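Local coordinates for protein ulvan Lyase-PL25 (Pseudoalteromonas sp. PLSV, PDB 5UAM) that cleaves ulvan, the sulfated cell-wall polysaccharide of green seaweeds, as a beta-propeller polysaccharide lyase of family PL25, at residues A[219-224]-A[285-290]; A[234-239]-A[304-309]; A[239-244]-A[257-262]; A[300-305]-A[323-328]. One frame throughout, in Å; residues are numbered along the deposited sequence.

Contact 1 of 4, residues A[219-224]-A[285-290]; sequences DSWYAW and VTREVA. With PO4 (phosphate ion), chain E.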
# COMPACT_ATOMS: atom_id res chain seq x y z
N ASP A 219 -16.60 -13.80 4.81
CA ASP A 219 -15.31 -13.78 4.13
C ASP A 219 -14.96 -12.35 3.75
O ASP A 219 -15.76 -11.64 3.13
CB ASP A 219 -15.34 -14.61 2.84
CG ASP A 219 -15.52 -16.10 3.06
OD1 ASP A 219 -15.20 -16.66 4.14
OD2 ASP A 219 -15.97 -16.74 2.08
N SER A 220 -13.75 -11.93 4.10
CA SER A 220 -13.25 -10.59 3.85
C SER A 220 -11.77 -10.71 3.52
O SER A 220 -11.13 -11.71 3.85
CB SER A 220 -13.51 -9.73 5.09
OG SER A 220 -13.16 -8.37 4.93
N TRP A 221 -11.23 -9.68 2.87
CA TRP A 221 -9.89 -9.79 2.29
C TRP A 221 -9.11 -8.49 2.39
O TRP A 221 -9.69 -7.41 2.49
CB TRP A 221 -9.98 -10.13 0.80
CG TRP A 221 -10.74 -11.38 0.50
CD1 TRP A 221 -12.06 -11.50 0.12
CD2 TRP A 221 -10.22 -12.72 0.53
NE1 TRP A 221 -12.37 -12.81 -0.09
CE2 TRP A 221 -11.26 -13.59 0.16
CE3 TRP A 221 -8.96 -13.26 0.83
CZ2 TRP A 221 -11.09 -14.96 0.09
CZ3 TRP A 221 -8.79 -14.63 0.77
CH2 TRP A 221 -9.85 -15.47 0.39
N TYR A 222 -7.79 -8.62 2.25
CA TYR A 222 -6.91 -7.47 2.03
C TYR A 222 -5.90 -7.85 0.96
O TYR A 222 -5.23 -8.88 1.08
CB TYR A 222 -6.17 -7.07 3.31
CG TYR A 222 -7.09 -6.50 4.37
CD1 TYR A 222 -7.72 -7.33 5.28
CD2 TYR A 222 -7.33 -5.13 4.45
CE1 TYR A 222 -8.58 -6.83 6.24
CE2 TYR A 222 -8.19 -4.62 5.39
CZ TYR A 222 -8.79 -5.47 6.32
OH TYR A 222 -9.66 -4.97 7.26
N ALA A 223 -5.78 -7.03 -0.08
CA ALA A 223 -4.96 -7.37 -1.23
C ALA A 223 -3.95 -6.28 -1.52
O ALA A 223 -4.16 -5.11 -1.20
CB ALA A 223 -5.85 -7.58 -2.48
N TRP A 224 -2.85 -6.68 -2.15
CA TRP A 224 -1.83 -5.78 -2.67
C TRP A 224 -1.55 -6.21 -4.10
O TRP A 224 -1.11 -7.35 -4.35
CB TRP A 224 -0.56 -5.86 -1.84
CG TRP A 224 0.43 -4.75 -2.04
CD1 TRP A 224 0.55 -3.61 -1.30
CD2 TRP A 224 1.45 -4.67 -3.05
NE1 TRP A 224 1.59 -2.84 -1.76
CE2 TRP A 224 2.16 -3.47 -2.83
CE3 TRP A 224 1.85 -5.50 -4.10
CZ2 TRP A 224 3.22 -3.08 -3.64
CZ3 TRP A 224 2.91 -5.10 -4.89
CH2 TRP A 224 3.57 -3.92 -4.66
N VAL A 285 -12.75 -14.80 -7.05
CA VAL A 285 -12.18 -15.89 -6.29
C VAL A 285 -12.80 -15.93 -4.90
O VAL A 285 -12.86 -14.91 -4.20
CB VAL A 285 -10.65 -15.77 -6.24
CG1 VAL A 285 -10.05 -16.81 -5.28
CG2 VAL A 285 -10.07 -15.89 -7.63
N THR A 286 -13.26 -17.11 -4.50
CA THR A 286 -13.81 -17.34 -3.18
C THR A 286 -12.75 -17.91 -2.25
O THR A 286 -11.73 -18.44 -2.68
CB THR A 286 -14.94 -18.35 -3.25
OG1 THR A 286 -14.39 -19.57 -3.76
CG2 THR A 286 -16.06 -17.87 -4.17
N ARG A 287 -13.04 -17.86 -0.95
CA ARG A 287 -12.15 -18.46 0.03
C ARG A 287 -11.90 -19.93 -0.29
O ARG A 287 -10.77 -20.42 -0.18
CB ARG A 287 -12.73 -18.30 1.43
CG ARG A 287 -11.77 -18.79 2.55
CD ARG A 287 -12.50 -18.95 3.86
NE ARG A 287 -13.04 -20.29 4.02
CZ ARG A 287 -14.33 -20.63 3.90
NH1 ARG A 287 -15.28 -19.73 3.60
NH2 ARG A 287 -14.67 -21.89 4.07
N GLU A 288 -12.94 -20.66 -0.70
CA GLU A 288 -12.78 -22.09 -0.94
C GLU A 288 -11.84 -22.34 -2.12
O GLU A 288 -10.99 -23.24 -2.07
CB GLU A 288 -14.15 -22.72 -1.19
CG GLU A 288 -15.03 -22.75 0.06
CD GLU A 288 -15.93 -21.53 0.24
OE1 GLU A 288 -15.68 -20.47 -0.35
OE2 GLU A 288 -16.94 -21.66 0.98
N VAL A 289 -11.98 -21.56 -3.18
CA VAL A 289 -11.06 -21.71 -4.31
C VAL A 289 -9.67 -21.25 -3.92
O VAL A 289 -8.68 -21.86 -4.34
CB VAL A 289 -11.60 -20.94 -5.52
CG1 VAL A 289 -10.51 -20.81 -6.61
CG2 VAL A 289 -12.85 -21.64 -6.04
N ALA A 290 -9.56 -20.15 -3.18
CA ALA A 290 -8.25 -19.66 -2.78
C ALA A 290 -7.50 -20.69 -1.94
O ALA A 290 -6.31 -20.95 -2.15
CB ALA A 290 -8.39 -18.34 -2.01
P PO4 E . -10.31 -1.27 7.70
O1 PO4 E . -10.99 -1.71 8.98
O2 PO4 E . -10.04 -2.44 6.84
O3 PO4 E . -9.01 -0.64 8.14
O4 PO4 E . -11.24 -0.30 6.99
O HOH W 1 -15.11 -15.91 -0.43

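Contact 2 of 4, residues A[234-239]-A[304-309]; sequences IVSYDY and TFNGST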
# COMPACT_ATOMS: atom_id res chain seq x y z
N ILE A 234 0.27 -8.84 -10.56
CA ILE A 234 0.35 -9.87 -9.53
C ILE A 234 -0.30 -9.35 -8.26
O ILE A 234 -0.30 -8.14 -8.00
CB ILE A 234 1.80 -10.35 -9.28
CG1 ILE A 234 2.71 -9.21 -8.83
CG2 ILE A 234 2.33 -11.06 -10.53
CD1 ILE A 234 4.08 -9.70 -8.37
N VAL A 235 -0.93 -10.24 -7.51
CA VAL A 235 -1.73 -9.86 -6.35
C VAL A 235 -1.44 -10.82 -5.20
O VAL A 235 -1.65 -12.03 -5.35
CB VAL A 235 -3.23 -9.84 -6.66
CG1 VAL A 235 -4.02 -9.31 -5.46
CG2 VAL A 235 -3.50 -9.00 -7.92
N SER A 236 -1.01 -10.29 -4.05
CA SER A 236 -0.91 -11.07 -2.83
C SER A 236 -1.99 -10.59 -1.87
O SER A 236 -2.39 -9.43 -1.89
CB SER A 236 0.46 -10.97 -2.18
OG SER A 236 0.78 -9.63 -1.89
N TYR A 237 -2.49 -11.50 -1.05
CA TYR A 237 -3.62 -11.12 -0.22
C TYR A 237 -3.68 -12.00 1.02
O TYR A 237 -3.22 -13.13 1.00
CB TYR A 237 -4.95 -11.17 -0.98
CG TYR A 237 -5.27 -12.40 -1.81
CD1 TYR A 237 -4.68 -12.60 -3.06
CD2 TYR A 237 -6.24 -13.30 -1.39
CE1 TYR A 237 -5.03 -13.67 -3.84
CE2 TYR A 237 -6.60 -14.37 -2.17
CZ TYR A 237 -6.00 -14.55 -3.41
OH TYR A 237 -6.39 -15.62 -4.19
N ASP A 238 -4.22 -11.44 2.10
CA ASP A 238 -4.56 -12.24 3.28
C ASP A 238 -6.06 -12.22 3.51
O ASP A 238 -6.81 -11.42 2.92
CB ASP A 238 -3.73 -11.88 4.54
CG ASP A 238 -3.98 -10.47 5.10
OD1 ASP A 238 -4.35 -9.54 4.36
OD2 ASP A 238 -3.74 -10.28 6.32
N TYR A 239 -6.50 -13.15 4.35
CA TYR A 239 -7.92 -13.37 4.62
C TYR A 239 -8.30 -12.81 5.99
O TYR A 239 -7.63 -13.07 6.98
CB TYR A 239 -8.23 -14.86 4.57
CG TYR A 239 -9.66 -15.19 4.95
CD1 TYR A 239 -10.68 -15.04 4.05
CD2 TYR A 239 -9.96 -15.71 6.21
CE1 TYR A 239 -11.98 -15.36 4.39
CE2 TYR A 239 -11.26 -16.04 6.56
CZ TYR A 239 -12.27 -15.86 5.64
OH TYR A 239 -13.55 -16.19 5.99
N THR A 304 -2.27 -11.82 10.70
CA THR A 304 -1.50 -11.22 9.62
C THR A 304 -1.88 -9.77 9.36
O THR A 304 -2.94 -9.27 9.75
CB THR A 304 -1.66 -12.02 8.32
OG1 THR A 304 -3.05 -12.23 8.08
CG2 THR A 304 -0.94 -13.36 8.46
N PHE A 305 -0.97 -9.10 8.68
CA PHE A 305 -1.19 -7.78 8.11
C PHE A 305 -0.42 -7.80 6.81
O PHE A 305 0.78 -8.09 6.80
CB PHE A 305 -0.68 -6.67 9.04
CG PHE A 305 -0.94 -5.27 8.55
CD1 PHE A 305 -2.18 -4.69 8.74
CD2 PHE A 305 0.05 -4.54 7.92
CE1 PHE A 305 -2.42 -3.39 8.28
CE2 PHE A 305 -0.19 -3.26 7.49
CZ PHE A 305 -1.41 -2.70 7.67
N ASN A 306 -1.11 -7.60 5.71
CA ASN A 306 -0.53 -7.86 4.41
C ASN A 306 0.64 -6.93 4.11
O ASN A 306 0.76 -5.81 4.64
CB ASN A 306 -1.60 -7.76 3.33
CG ASN A 306 -1.23 -8.48 2.08
OD1 ASN A 306 -0.53 -9.48 2.11
ND2 ASN A 306 -1.71 -7.97 0.95
N GLY A 307 1.52 -7.40 3.23
CA GLY A 307 2.67 -6.67 2.76
C GLY A 307 2.59 -6.44 1.28
O GLY A 307 1.69 -5.73 0.84
N SER A 308 3.50 -7.01 0.50
CA SER A 308 3.60 -6.73 -0.93
C SER A 308 4.18 -7.95 -1.61
O SER A 308 4.59 -8.92 -0.97
CB SER A 308 4.49 -5.52 -1.17
OG SER A 308 5.77 -5.80 -0.59
N THR A 309 4.22 -7.90 -2.94
CA THR A 309 4.74 -9.02 -3.72
C THR A 309 5.49 -8.50 -4.94
O THR A 309 5.10 -7.50 -5.54
CB THR A 309 3.60 -10.00 -4.10
OG1 THR A 309 4.12 -11.09 -4.87
CG2 THR A 309 2.52 -9.33 -4.91
O HOH W 2 1.70 -9.82 0.65

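Contact 3 of 4, residues A[239-244]-A[257-262]; sequences YHVCWD and ERHDVY. With ZN (zinc ion), chain D; EDO (1,2-ethanediol), chain M.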
# COMPACT_ATOMS: atom_id res chain seq x y z
N TYR A 239 -6.50 -13.15 4.35
CA TYR A 239 -7.92 -13.37 4.62
C TYR A 239 -8.30 -12.81 5.99
O TYR A 239 -7.63 -13.07 6.98
CB TYR A 239 -8.23 -14.86 4.57
CG TYR A 239 -9.66 -15.19 4.95
CD1 TYR A 239 -10.68 -15.04 4.05
CD2 TYR A 239 -9.96 -15.71 6.21
CE1 TYR A 239 -11.98 -15.36 4.39
CE2 TYR A 239 -11.26 -16.04 6.56
CZ TYR A 239 -12.27 -15.86 5.64
OH TYR A 239 -13.55 -16.19 5.99
N HIS A 240 -9.39 -12.05 6.02
CA HIS A 240 -9.96 -11.50 7.25
C HIS A 240 -11.20 -12.32 7.63
O HIS A 240 -12.16 -12.41 6.85
CB HIS A 240 -10.29 -10.02 7.03
CG HIS A 240 -11.11 -9.40 8.13
ND1 HIS A 240 -10.80 -9.54 9.46
CD2 HIS A 240 -12.21 -8.62 8.07
CE1 HIS A 240 -11.69 -8.87 10.18
NE2 HIS A 240 -12.55 -8.30 9.36
N VAL A 241 -11.15 -12.93 8.81
CA VAL A 241 -12.32 -13.56 9.43
C VAL A 241 -13.15 -12.42 10.00
O VAL A 241 -12.83 -11.89 11.06
CB VAL A 241 -11.94 -14.54 10.54
CG1 VAL A 241 -13.18 -15.34 10.97
CG2 VAL A 241 -10.77 -15.45 10.14
N CYS A 242 -14.21 -12.03 9.31
CA CYS A 242 -14.98 -10.85 9.69
C CYS A 242 -16.17 -11.31 10.53
O CYS A 242 -17.25 -11.62 10.02
CB CYS A 242 -15.37 -10.04 8.47
SG CYS A 242 -16.11 -8.45 8.90
N TRP A 243 -15.96 -11.35 11.84
CA TRP A 243 -16.92 -11.95 12.76
C TRP A 243 -18.14 -11.05 12.96
O TRP A 243 -18.02 -9.83 13.04
CB TRP A 243 -16.27 -12.15 14.12
CG TRP A 243 -15.26 -13.27 14.19
CD1 TRP A 243 -13.90 -13.16 14.16
CD2 TRP A 243 -15.55 -14.66 14.30
NE1 TRP A 243 -13.32 -14.41 14.26
CE2 TRP A 243 -14.32 -15.35 14.34
CE3 TRP A 243 -16.73 -15.41 14.37
CZ2 TRP A 243 -14.24 -16.74 14.46
CZ3 TRP A 243 -16.64 -16.79 14.48
CH2 TRP A 243 -15.41 -17.43 14.51
N ASP A 244 -19.31 -11.68 13.07
CA ASP A 244 -20.50 -10.98 13.51
C ASP A 244 -20.31 -10.53 14.96
O ASP A 244 -19.57 -11.15 15.73
CB ASP A 244 -21.73 -11.90 13.48
CG ASP A 244 -22.18 -12.26 12.08
OD1 ASP A 244 -21.66 -11.69 11.09
OD2 ASP A 244 -23.07 -13.13 11.97
N GLU A 257 -8.88 -9.95 13.14
CA GLU A 257 -8.31 -11.26 12.85
C GLU A 257 -8.13 -11.49 11.36
O GLU A 257 -9.09 -11.45 10.59
CB GLU A 257 -9.23 -12.34 13.43
CG GLU A 257 -8.63 -13.73 13.30
CD GLU A 257 -9.45 -14.83 13.95
OE1 GLU A 257 -10.38 -14.53 14.74
OE2 GLU A 257 -9.14 -16.02 13.69
N ARG A 258 -6.89 -11.75 10.96
CA ARG A 258 -6.54 -12.09 9.59
C ARG A 258 -5.54 -13.23 9.65
O ARG A 258 -4.78 -13.33 10.61
CB ARG A 258 -5.91 -10.90 8.85
CG ARG A 258 -6.85 -9.70 8.72
CD ARG A 258 -6.11 -8.36 8.66
NE ARG A 258 -5.27 -8.22 7.47
CZ ARG A 258 -4.89 -7.06 6.94
NH1 ARG A 258 -5.27 -5.91 7.47
NH2 ARG A 258 -4.15 -7.07 5.83
N HIS A 259 -5.54 -14.08 8.63
CA HIS A 259 -4.57 -15.16 8.56
C HIS A 259 -4.14 -15.39 7.12
O HIS A 259 -4.86 -15.08 6.17
CB HIS A 259 -5.14 -16.49 9.03
CG HIS A 259 -5.71 -16.45 10.40
ND1 HIS A 259 -4.93 -16.38 11.53
CD2 HIS A 259 -7.00 -16.48 10.82
CE1 HIS A 259 -5.72 -16.34 12.60
NE2 HIS A 259 -6.97 -16.40 12.19
N ASP A 260 -2.97 -16.01 7.01
CA ASP A 260 -2.46 -16.66 5.79
C ASP A 260 -2.09 -15.65 4.72
O ASP A 260 -2.29 -14.44 4.87
CB ASP A 260 -3.47 -17.70 5.26
CG ASP A 260 -3.84 -18.74 6.32
OD1 ASP A 260 -3.04 -19.00 7.25
OD2 ASP A 260 -4.95 -19.31 6.21
N VAL A 261 -1.46 -16.13 3.65
CA VAL A 261 -1.19 -15.28 2.50
C VAL A 261 -1.34 -16.11 1.24
O VAL A 261 -0.98 -17.29 1.21
CB VAL A 261 0.17 -14.53 2.62
CG1 VAL A 261 1.35 -15.46 2.45
CG2 VAL A 261 0.24 -13.38 1.62
N TYR A 262 -1.90 -15.47 0.21
CA TYR A 262 -2.27 -16.08 -1.04
C TYR A 262 -1.67 -15.27 -2.18
O TYR A 262 -1.29 -14.10 -2.00
CB TYR A 262 -3.79 -16.03 -1.21
CG TYR A 262 -4.63 -16.67 -0.11
CD1 TYR A 262 -4.87 -16.02 1.08
CD2 TYR A 262 -5.23 -17.89 -0.32
CE1 TYR A 262 -5.66 -16.58 2.06
CE2 TYR A 262 -6.04 -18.46 0.64
CZ TYR A 262 -6.26 -17.78 1.82
OH TYR A 262 -7.06 -18.34 2.80
ZN ZN D . -14.30 -7.30 9.69
C1 EDO M . -4.67 -2.63 4.95
O1 EDO M . -5.12 -3.32 6.11
C2 EDO M . -3.41 -3.32 4.48
O2 EDO M . -3.65 -4.66 4.11

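Contact 4 of 4, residues A[300-305]-A[323-328]; sequences GELWTF and AGIDKG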
# COMPACT_ATOMS: atom_id res chain seq x y z
N GLY A 300 -0.90 -20.41 10.50
CA GLY A 300 -1.39 -21.03 11.72
C GLY A 300 -2.32 -20.10 12.46
O GLY A 300 -3.23 -19.49 11.89
N GLU A 301 -2.10 -19.98 13.77
CA GLU A 301 -2.88 -19.07 14.60
C GLU A 301 -2.34 -17.64 14.56
O GLU A 301 -2.96 -16.75 15.15
CB GLU A 301 -2.91 -19.57 16.04
CG GLU A 301 -3.71 -20.86 16.19
CD GLU A 301 -3.72 -21.39 17.60
OE1 GLU A 301 -3.16 -20.72 18.50
OE2 GLU A 301 -4.28 -22.49 17.82
N LEU A 302 -1.22 -17.40 13.89
CA LEU A 302 -0.70 -16.04 13.83
C LEU A 302 -1.65 -15.15 13.05
O LEU A 302 -2.22 -15.56 12.03
CB LEU A 302 0.67 -16.01 13.16
CG LEU A 302 1.77 -16.80 13.86
CD1 LEU A 302 3.03 -16.69 13.04
CD2 LEU A 302 1.98 -16.32 15.28
N TRP A 303 -1.81 -13.91 13.52
CA TRP A 303 -2.60 -12.90 12.85
C TRP A 303 -1.72 -12.11 11.88
O TRP A 303 -0.58 -11.75 12.20
CB TRP A 303 -3.21 -11.94 13.87
CG TRP A 303 -4.33 -12.51 14.69
CD1 TRP A 303 -4.56 -13.84 14.98
CD2 TRP A 303 -5.39 -11.78 15.31
NE1 TRP A 303 -5.69 -13.95 15.75
CE2 TRP A 303 -6.22 -12.71 15.96
CE3 TRP A 303 -5.73 -10.42 15.38
CZ2 TRP A 303 -7.36 -12.33 16.68
CZ3 TRP A 303 -6.85 -10.04 16.09
CH2 TRP A 303 -7.65 -10.99 16.72
N THR A 304 -2.27 -11.82 10.70
CA THR A 304 -1.50 -11.22 9.62
C THR A 304 -1.88 -9.77 9.36
O THR A 304 -2.94 -9.27 9.75
CB THR A 304 -1.66 -12.02 8.32
OG1 THR A 304 -3.05 -12.23 8.08
CG2 THR A 304 -0.94 -13.36 8.46
N PHE A 305 -0.97 -9.10 8.68
CA PHE A 305 -1.19 -7.78 8.11
C PHE A 305 -0.42 -7.80 6.81
O PHE A 305 0.78 -8.09 6.80
CB PHE A 305 -0.68 -6.67 9.04
CG PHE A 305 -0.94 -5.27 8.55
CD1 PHE A 305 -2.18 -4.69 8.74
CD2 PHE A 305 0.05 -4.54 7.92
CE1 PHE A 305 -2.42 -3.39 8.28
CE2 PHE A 305 -0.19 -3.26 7.49
CZ PHE A 305 -1.41 -2.70 7.67
N ALA A 323 3.15 -10.94 10.29
CA ALA A 323 2.34 -11.80 11.15
C ALA A 323 2.86 -11.72 12.57
O ALA A 323 4.04 -11.41 12.80
CB ALA A 323 2.37 -13.25 10.66
N GLY A 324 1.98 -12.00 13.52
CA GLY A 324 2.36 -11.93 14.92
C GLY A 324 1.39 -12.70 15.79
O GLY A 324 0.27 -13.02 15.38
N ILE A 325 1.82 -12.96 17.02
CA ILE A 325 1.02 -13.74 17.95
C ILE A 325 -0.16 -12.92 18.43
O ILE A 325 -0.04 -11.73 18.74
CB ILE A 325 1.91 -14.19 19.13
CG1 ILE A 325 2.99 -15.15 18.61
CG2 ILE A 325 1.09 -14.82 20.26
CD1 ILE A 325 4.17 -15.34 19.58
N ASP A 326 -1.33 -13.57 18.51
CA ASP A 326 -2.53 -12.99 19.10
C ASP A 326 -2.39 -12.98 20.62
O ASP A 326 -2.41 -14.04 21.26
CB ASP A 326 -3.75 -13.80 18.67
CG ASP A 326 -5.03 -13.34 19.34
OD1 ASP A 326 -5.06 -12.20 19.86
OD2 ASP A 326 -6.01 -14.12 19.36
N LYS A 327 -2.26 -11.79 21.19
CA LYS A 327 -2.15 -11.62 22.63
C LYS A 327 -3.46 -11.18 23.27
O LYS A 327 -3.47 -10.81 24.45
CB LYS A 327 -1.02 -10.64 22.93
CG LYS A 327 0.35 -11.10 22.43
CD LYS A 327 1.40 -10.01 22.56
N GLY A 328 -4.58 -11.25 22.54
CA GLY A 328 -5.89 -10.97 23.07
C GLY A 328 -6.42 -9.58 22.81
O GLY A 328 -7.58 -9.31 23.13
O HOH W 3 -1.55 -16.25 17.62

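Contact 1 of 4, residues A[219-224]-A[285-290]
A salt bridge from R287 to D219 and the indole of W221, set against the helix start, tie strand 217-227 to the first turn of helix 287-293 in a partly buried outer part of the fold. The guanidinium uses NH1 alone: it lies 3.1 Å from D219 OD1, on the syn lone pair, and makes a weak second bond to D219 OD2 at 3.4 Å. The arginine chain bends at chi3 (90°) and crosses the aspartate at about a right angle; the carboxylate and guanidinium planes are 61° apart. A water accepts from R287 N at 2.9 Å and donates to D219 OD2 at 2.8 Å. T286 is the N-cap, its OG1 accepting from V289 N at 3.2 Å. Strand 217-227 lies in an antiparallel sheet of the beta-propeller, between strands 204-211 and 232-243, and carries Y222, which probably binds substrate; its OH donates to phosphate O2 at 2.6 Å, alongside H99, H119, R180 and H184. K210 bridges D219 and E288, probably easing the closeness of these acids, and Y239 OH also bonds D219 OD1. With an alanine in place of D219, R287 and Y239 would probably lose their carboxylate partner and the bridging water one of its anchors. The W221 ring, pinned by NE1 to K208 O, presents CZ2 edge-on to R287 N at 3.6 Å and rests CH2 near the A290 methyl.

Contact 2 of 4, residues A[234-239]-A[304-309]
Strands 234-239 and 304-309 run antiparallel, S236 lying near T309 and D238 near N306, with an angle of 162° between their directions and a closest axis approach of 6.5 Å. That spacing is wider than between paired strands of one sheet, and the two are joined through side chains. A classic beta bulge at G307 and S308 interrupts the regular course of the second strand. At one end T304 OG1 donates to D238 OD2 at 2.7 Å, using the anti lone pair of the carboxylate; the same oxygen also takes a salt bridge from R258. D238 CG sits between its own backbone N and carbonyl carbon (chi1 65°), a rotation that carries the carboxylate across to the other strand, where OD1 lies 3.4 Å from N306 CB. In the middle, N306 ND2 donates to S236 O at 3.3 Å, approaching well above the carbonyl plane (57° out of it). The other end of this amide is held as well, since a water bonds both N306 OD1 and S236 OG at 2.7 Å each. Further along, methyl groups meet hydroxyls: T309 CG2 packs on S236 OG at 3.5 Å, and I234 CD1 lies 3.8 Å from T309 OG1, which itself bonds H318 O. The arrangement is consistent with one propeller sheet packing against the next: strand 232-243 is flanked in its sheet by strands 217-227 and 258-267, while strand 303-311 starts a separate four-strand sheet with 317-324 as its neighbour.

Contact 3 of 4, residues A[239-244]-A[257-262]
Y239 and H259 form an antiparallel hydrogen-bonded pair, and H240 and R258 the adjoining non-hydrogen-bonded pair, where strand 232-243 meets strand 258-267. The backbone bonds are Y239 N to H259 O at 3.1 Å and H259 N to Y239 O at 2.8 Å. Beyond them the E257 carbonyl takes over: its O accepts from H240 ND1, 2.8 Å away and 39° out of the carbonyl plane, and weakly from V241 N. Among side chains, E257 is the hub. Its chain is extended, with CG anti to the backbone N (chi1 -174°), which brings the carboxylate between two rings. OE1 is met from above the carboxylate plane by W243 NE1 at 3.0 Å, and OE2 offers its anti lone pair to H259 NE2 at 2.7 Å. Replacing E257 by an alanine would probably leave both of these N-H groups without their acceptor and open a gap beside V241. V241 CG2 lies by the edge of the H259 ring and Y262 CE1 approaches Y239 CB; within 239-244, V241 CG1 sits over the rim of one face of the W243 ring. R258, whose main polar partner is D238, holds an ethanediol probably from the crystallisation liquor. H240 NE2 at 2.0 Å and C242 SG at 2.3 Å bind the zinc ion, a probably structural site that ties the end of strand 232-243 to the remaining ligands, H184 and H254. With ND1 donating to E257 O, NE2 is left to face the metal, and this second-shell bond probably helps, with the metal, to set the rotation of the H240 ring.

Contact 4 of 4, residues A[300-305]-A[323-328]
The indole of W303 carries D326 over one face, the aspartate CB standing 3.8 Å from the centroid of the five-membered ring, a CH-pi contact. Turned so that CG is anti to the backbone N, D326 lays its carboxylate over the ring as well, the two planes 31° apart and OD2 lying 3.5 Å from W303 CZ2. Both carboxylate oxygens have work to do: OD2 forms a salt bridge with R252, and OD1 accepts from G328 N at 2.9 Å, closing an Asx turn that shapes the chain as it leaves the strand. W303 CG takes the place beside its own backbone N (chi1 -72°), and together with chi2 of 25° this carries the end of the ring towards D326. L302 has the same first rotation; its CD2 meets I325 CG1 at 3.7 Å, while its CB lies 4.1 Å from A323 CB. Along the backbone, W303 and G324 make an antiparallel hydrogen-bonded pair, with W303 N to G324 O and G324 N to W303 O both 2.9 Å, and a water links E301 O to D326 N. The contact thus forms the open end of the hairpin of strands 303-311 and 317-324, the first two of a four-strand propeller sheet. Strand 258-267 adjoins it: H259 meets W303 with its ring about perpendicular and bonds L302 O, and R258 bonds the T304 backbone.

Overall arrangement
Contact 2 is the buried one, its centre about 10 Å from the chain centre; the centres of contacts 1, 3 and 4 lie 17 to 20 Å out, and these contacts are only partly buried. Contacts 2 and 3 share Y239 and strand 232-243, and contacts 2 and 4 share T304 and F305 on strand 303-311. Contacts 3 and 4 are backbone-paired, the one tied to a zinc ion, the other running out into a turn at the surface, whereas contacts 1 and 2 rely on side chains and water. Contacts 1, 2 and 3 touch one another through strand 232-243 and its neighbours; contact 4 meets contact 3 but stays about 6 Å from contact 1 at the nearest atoms.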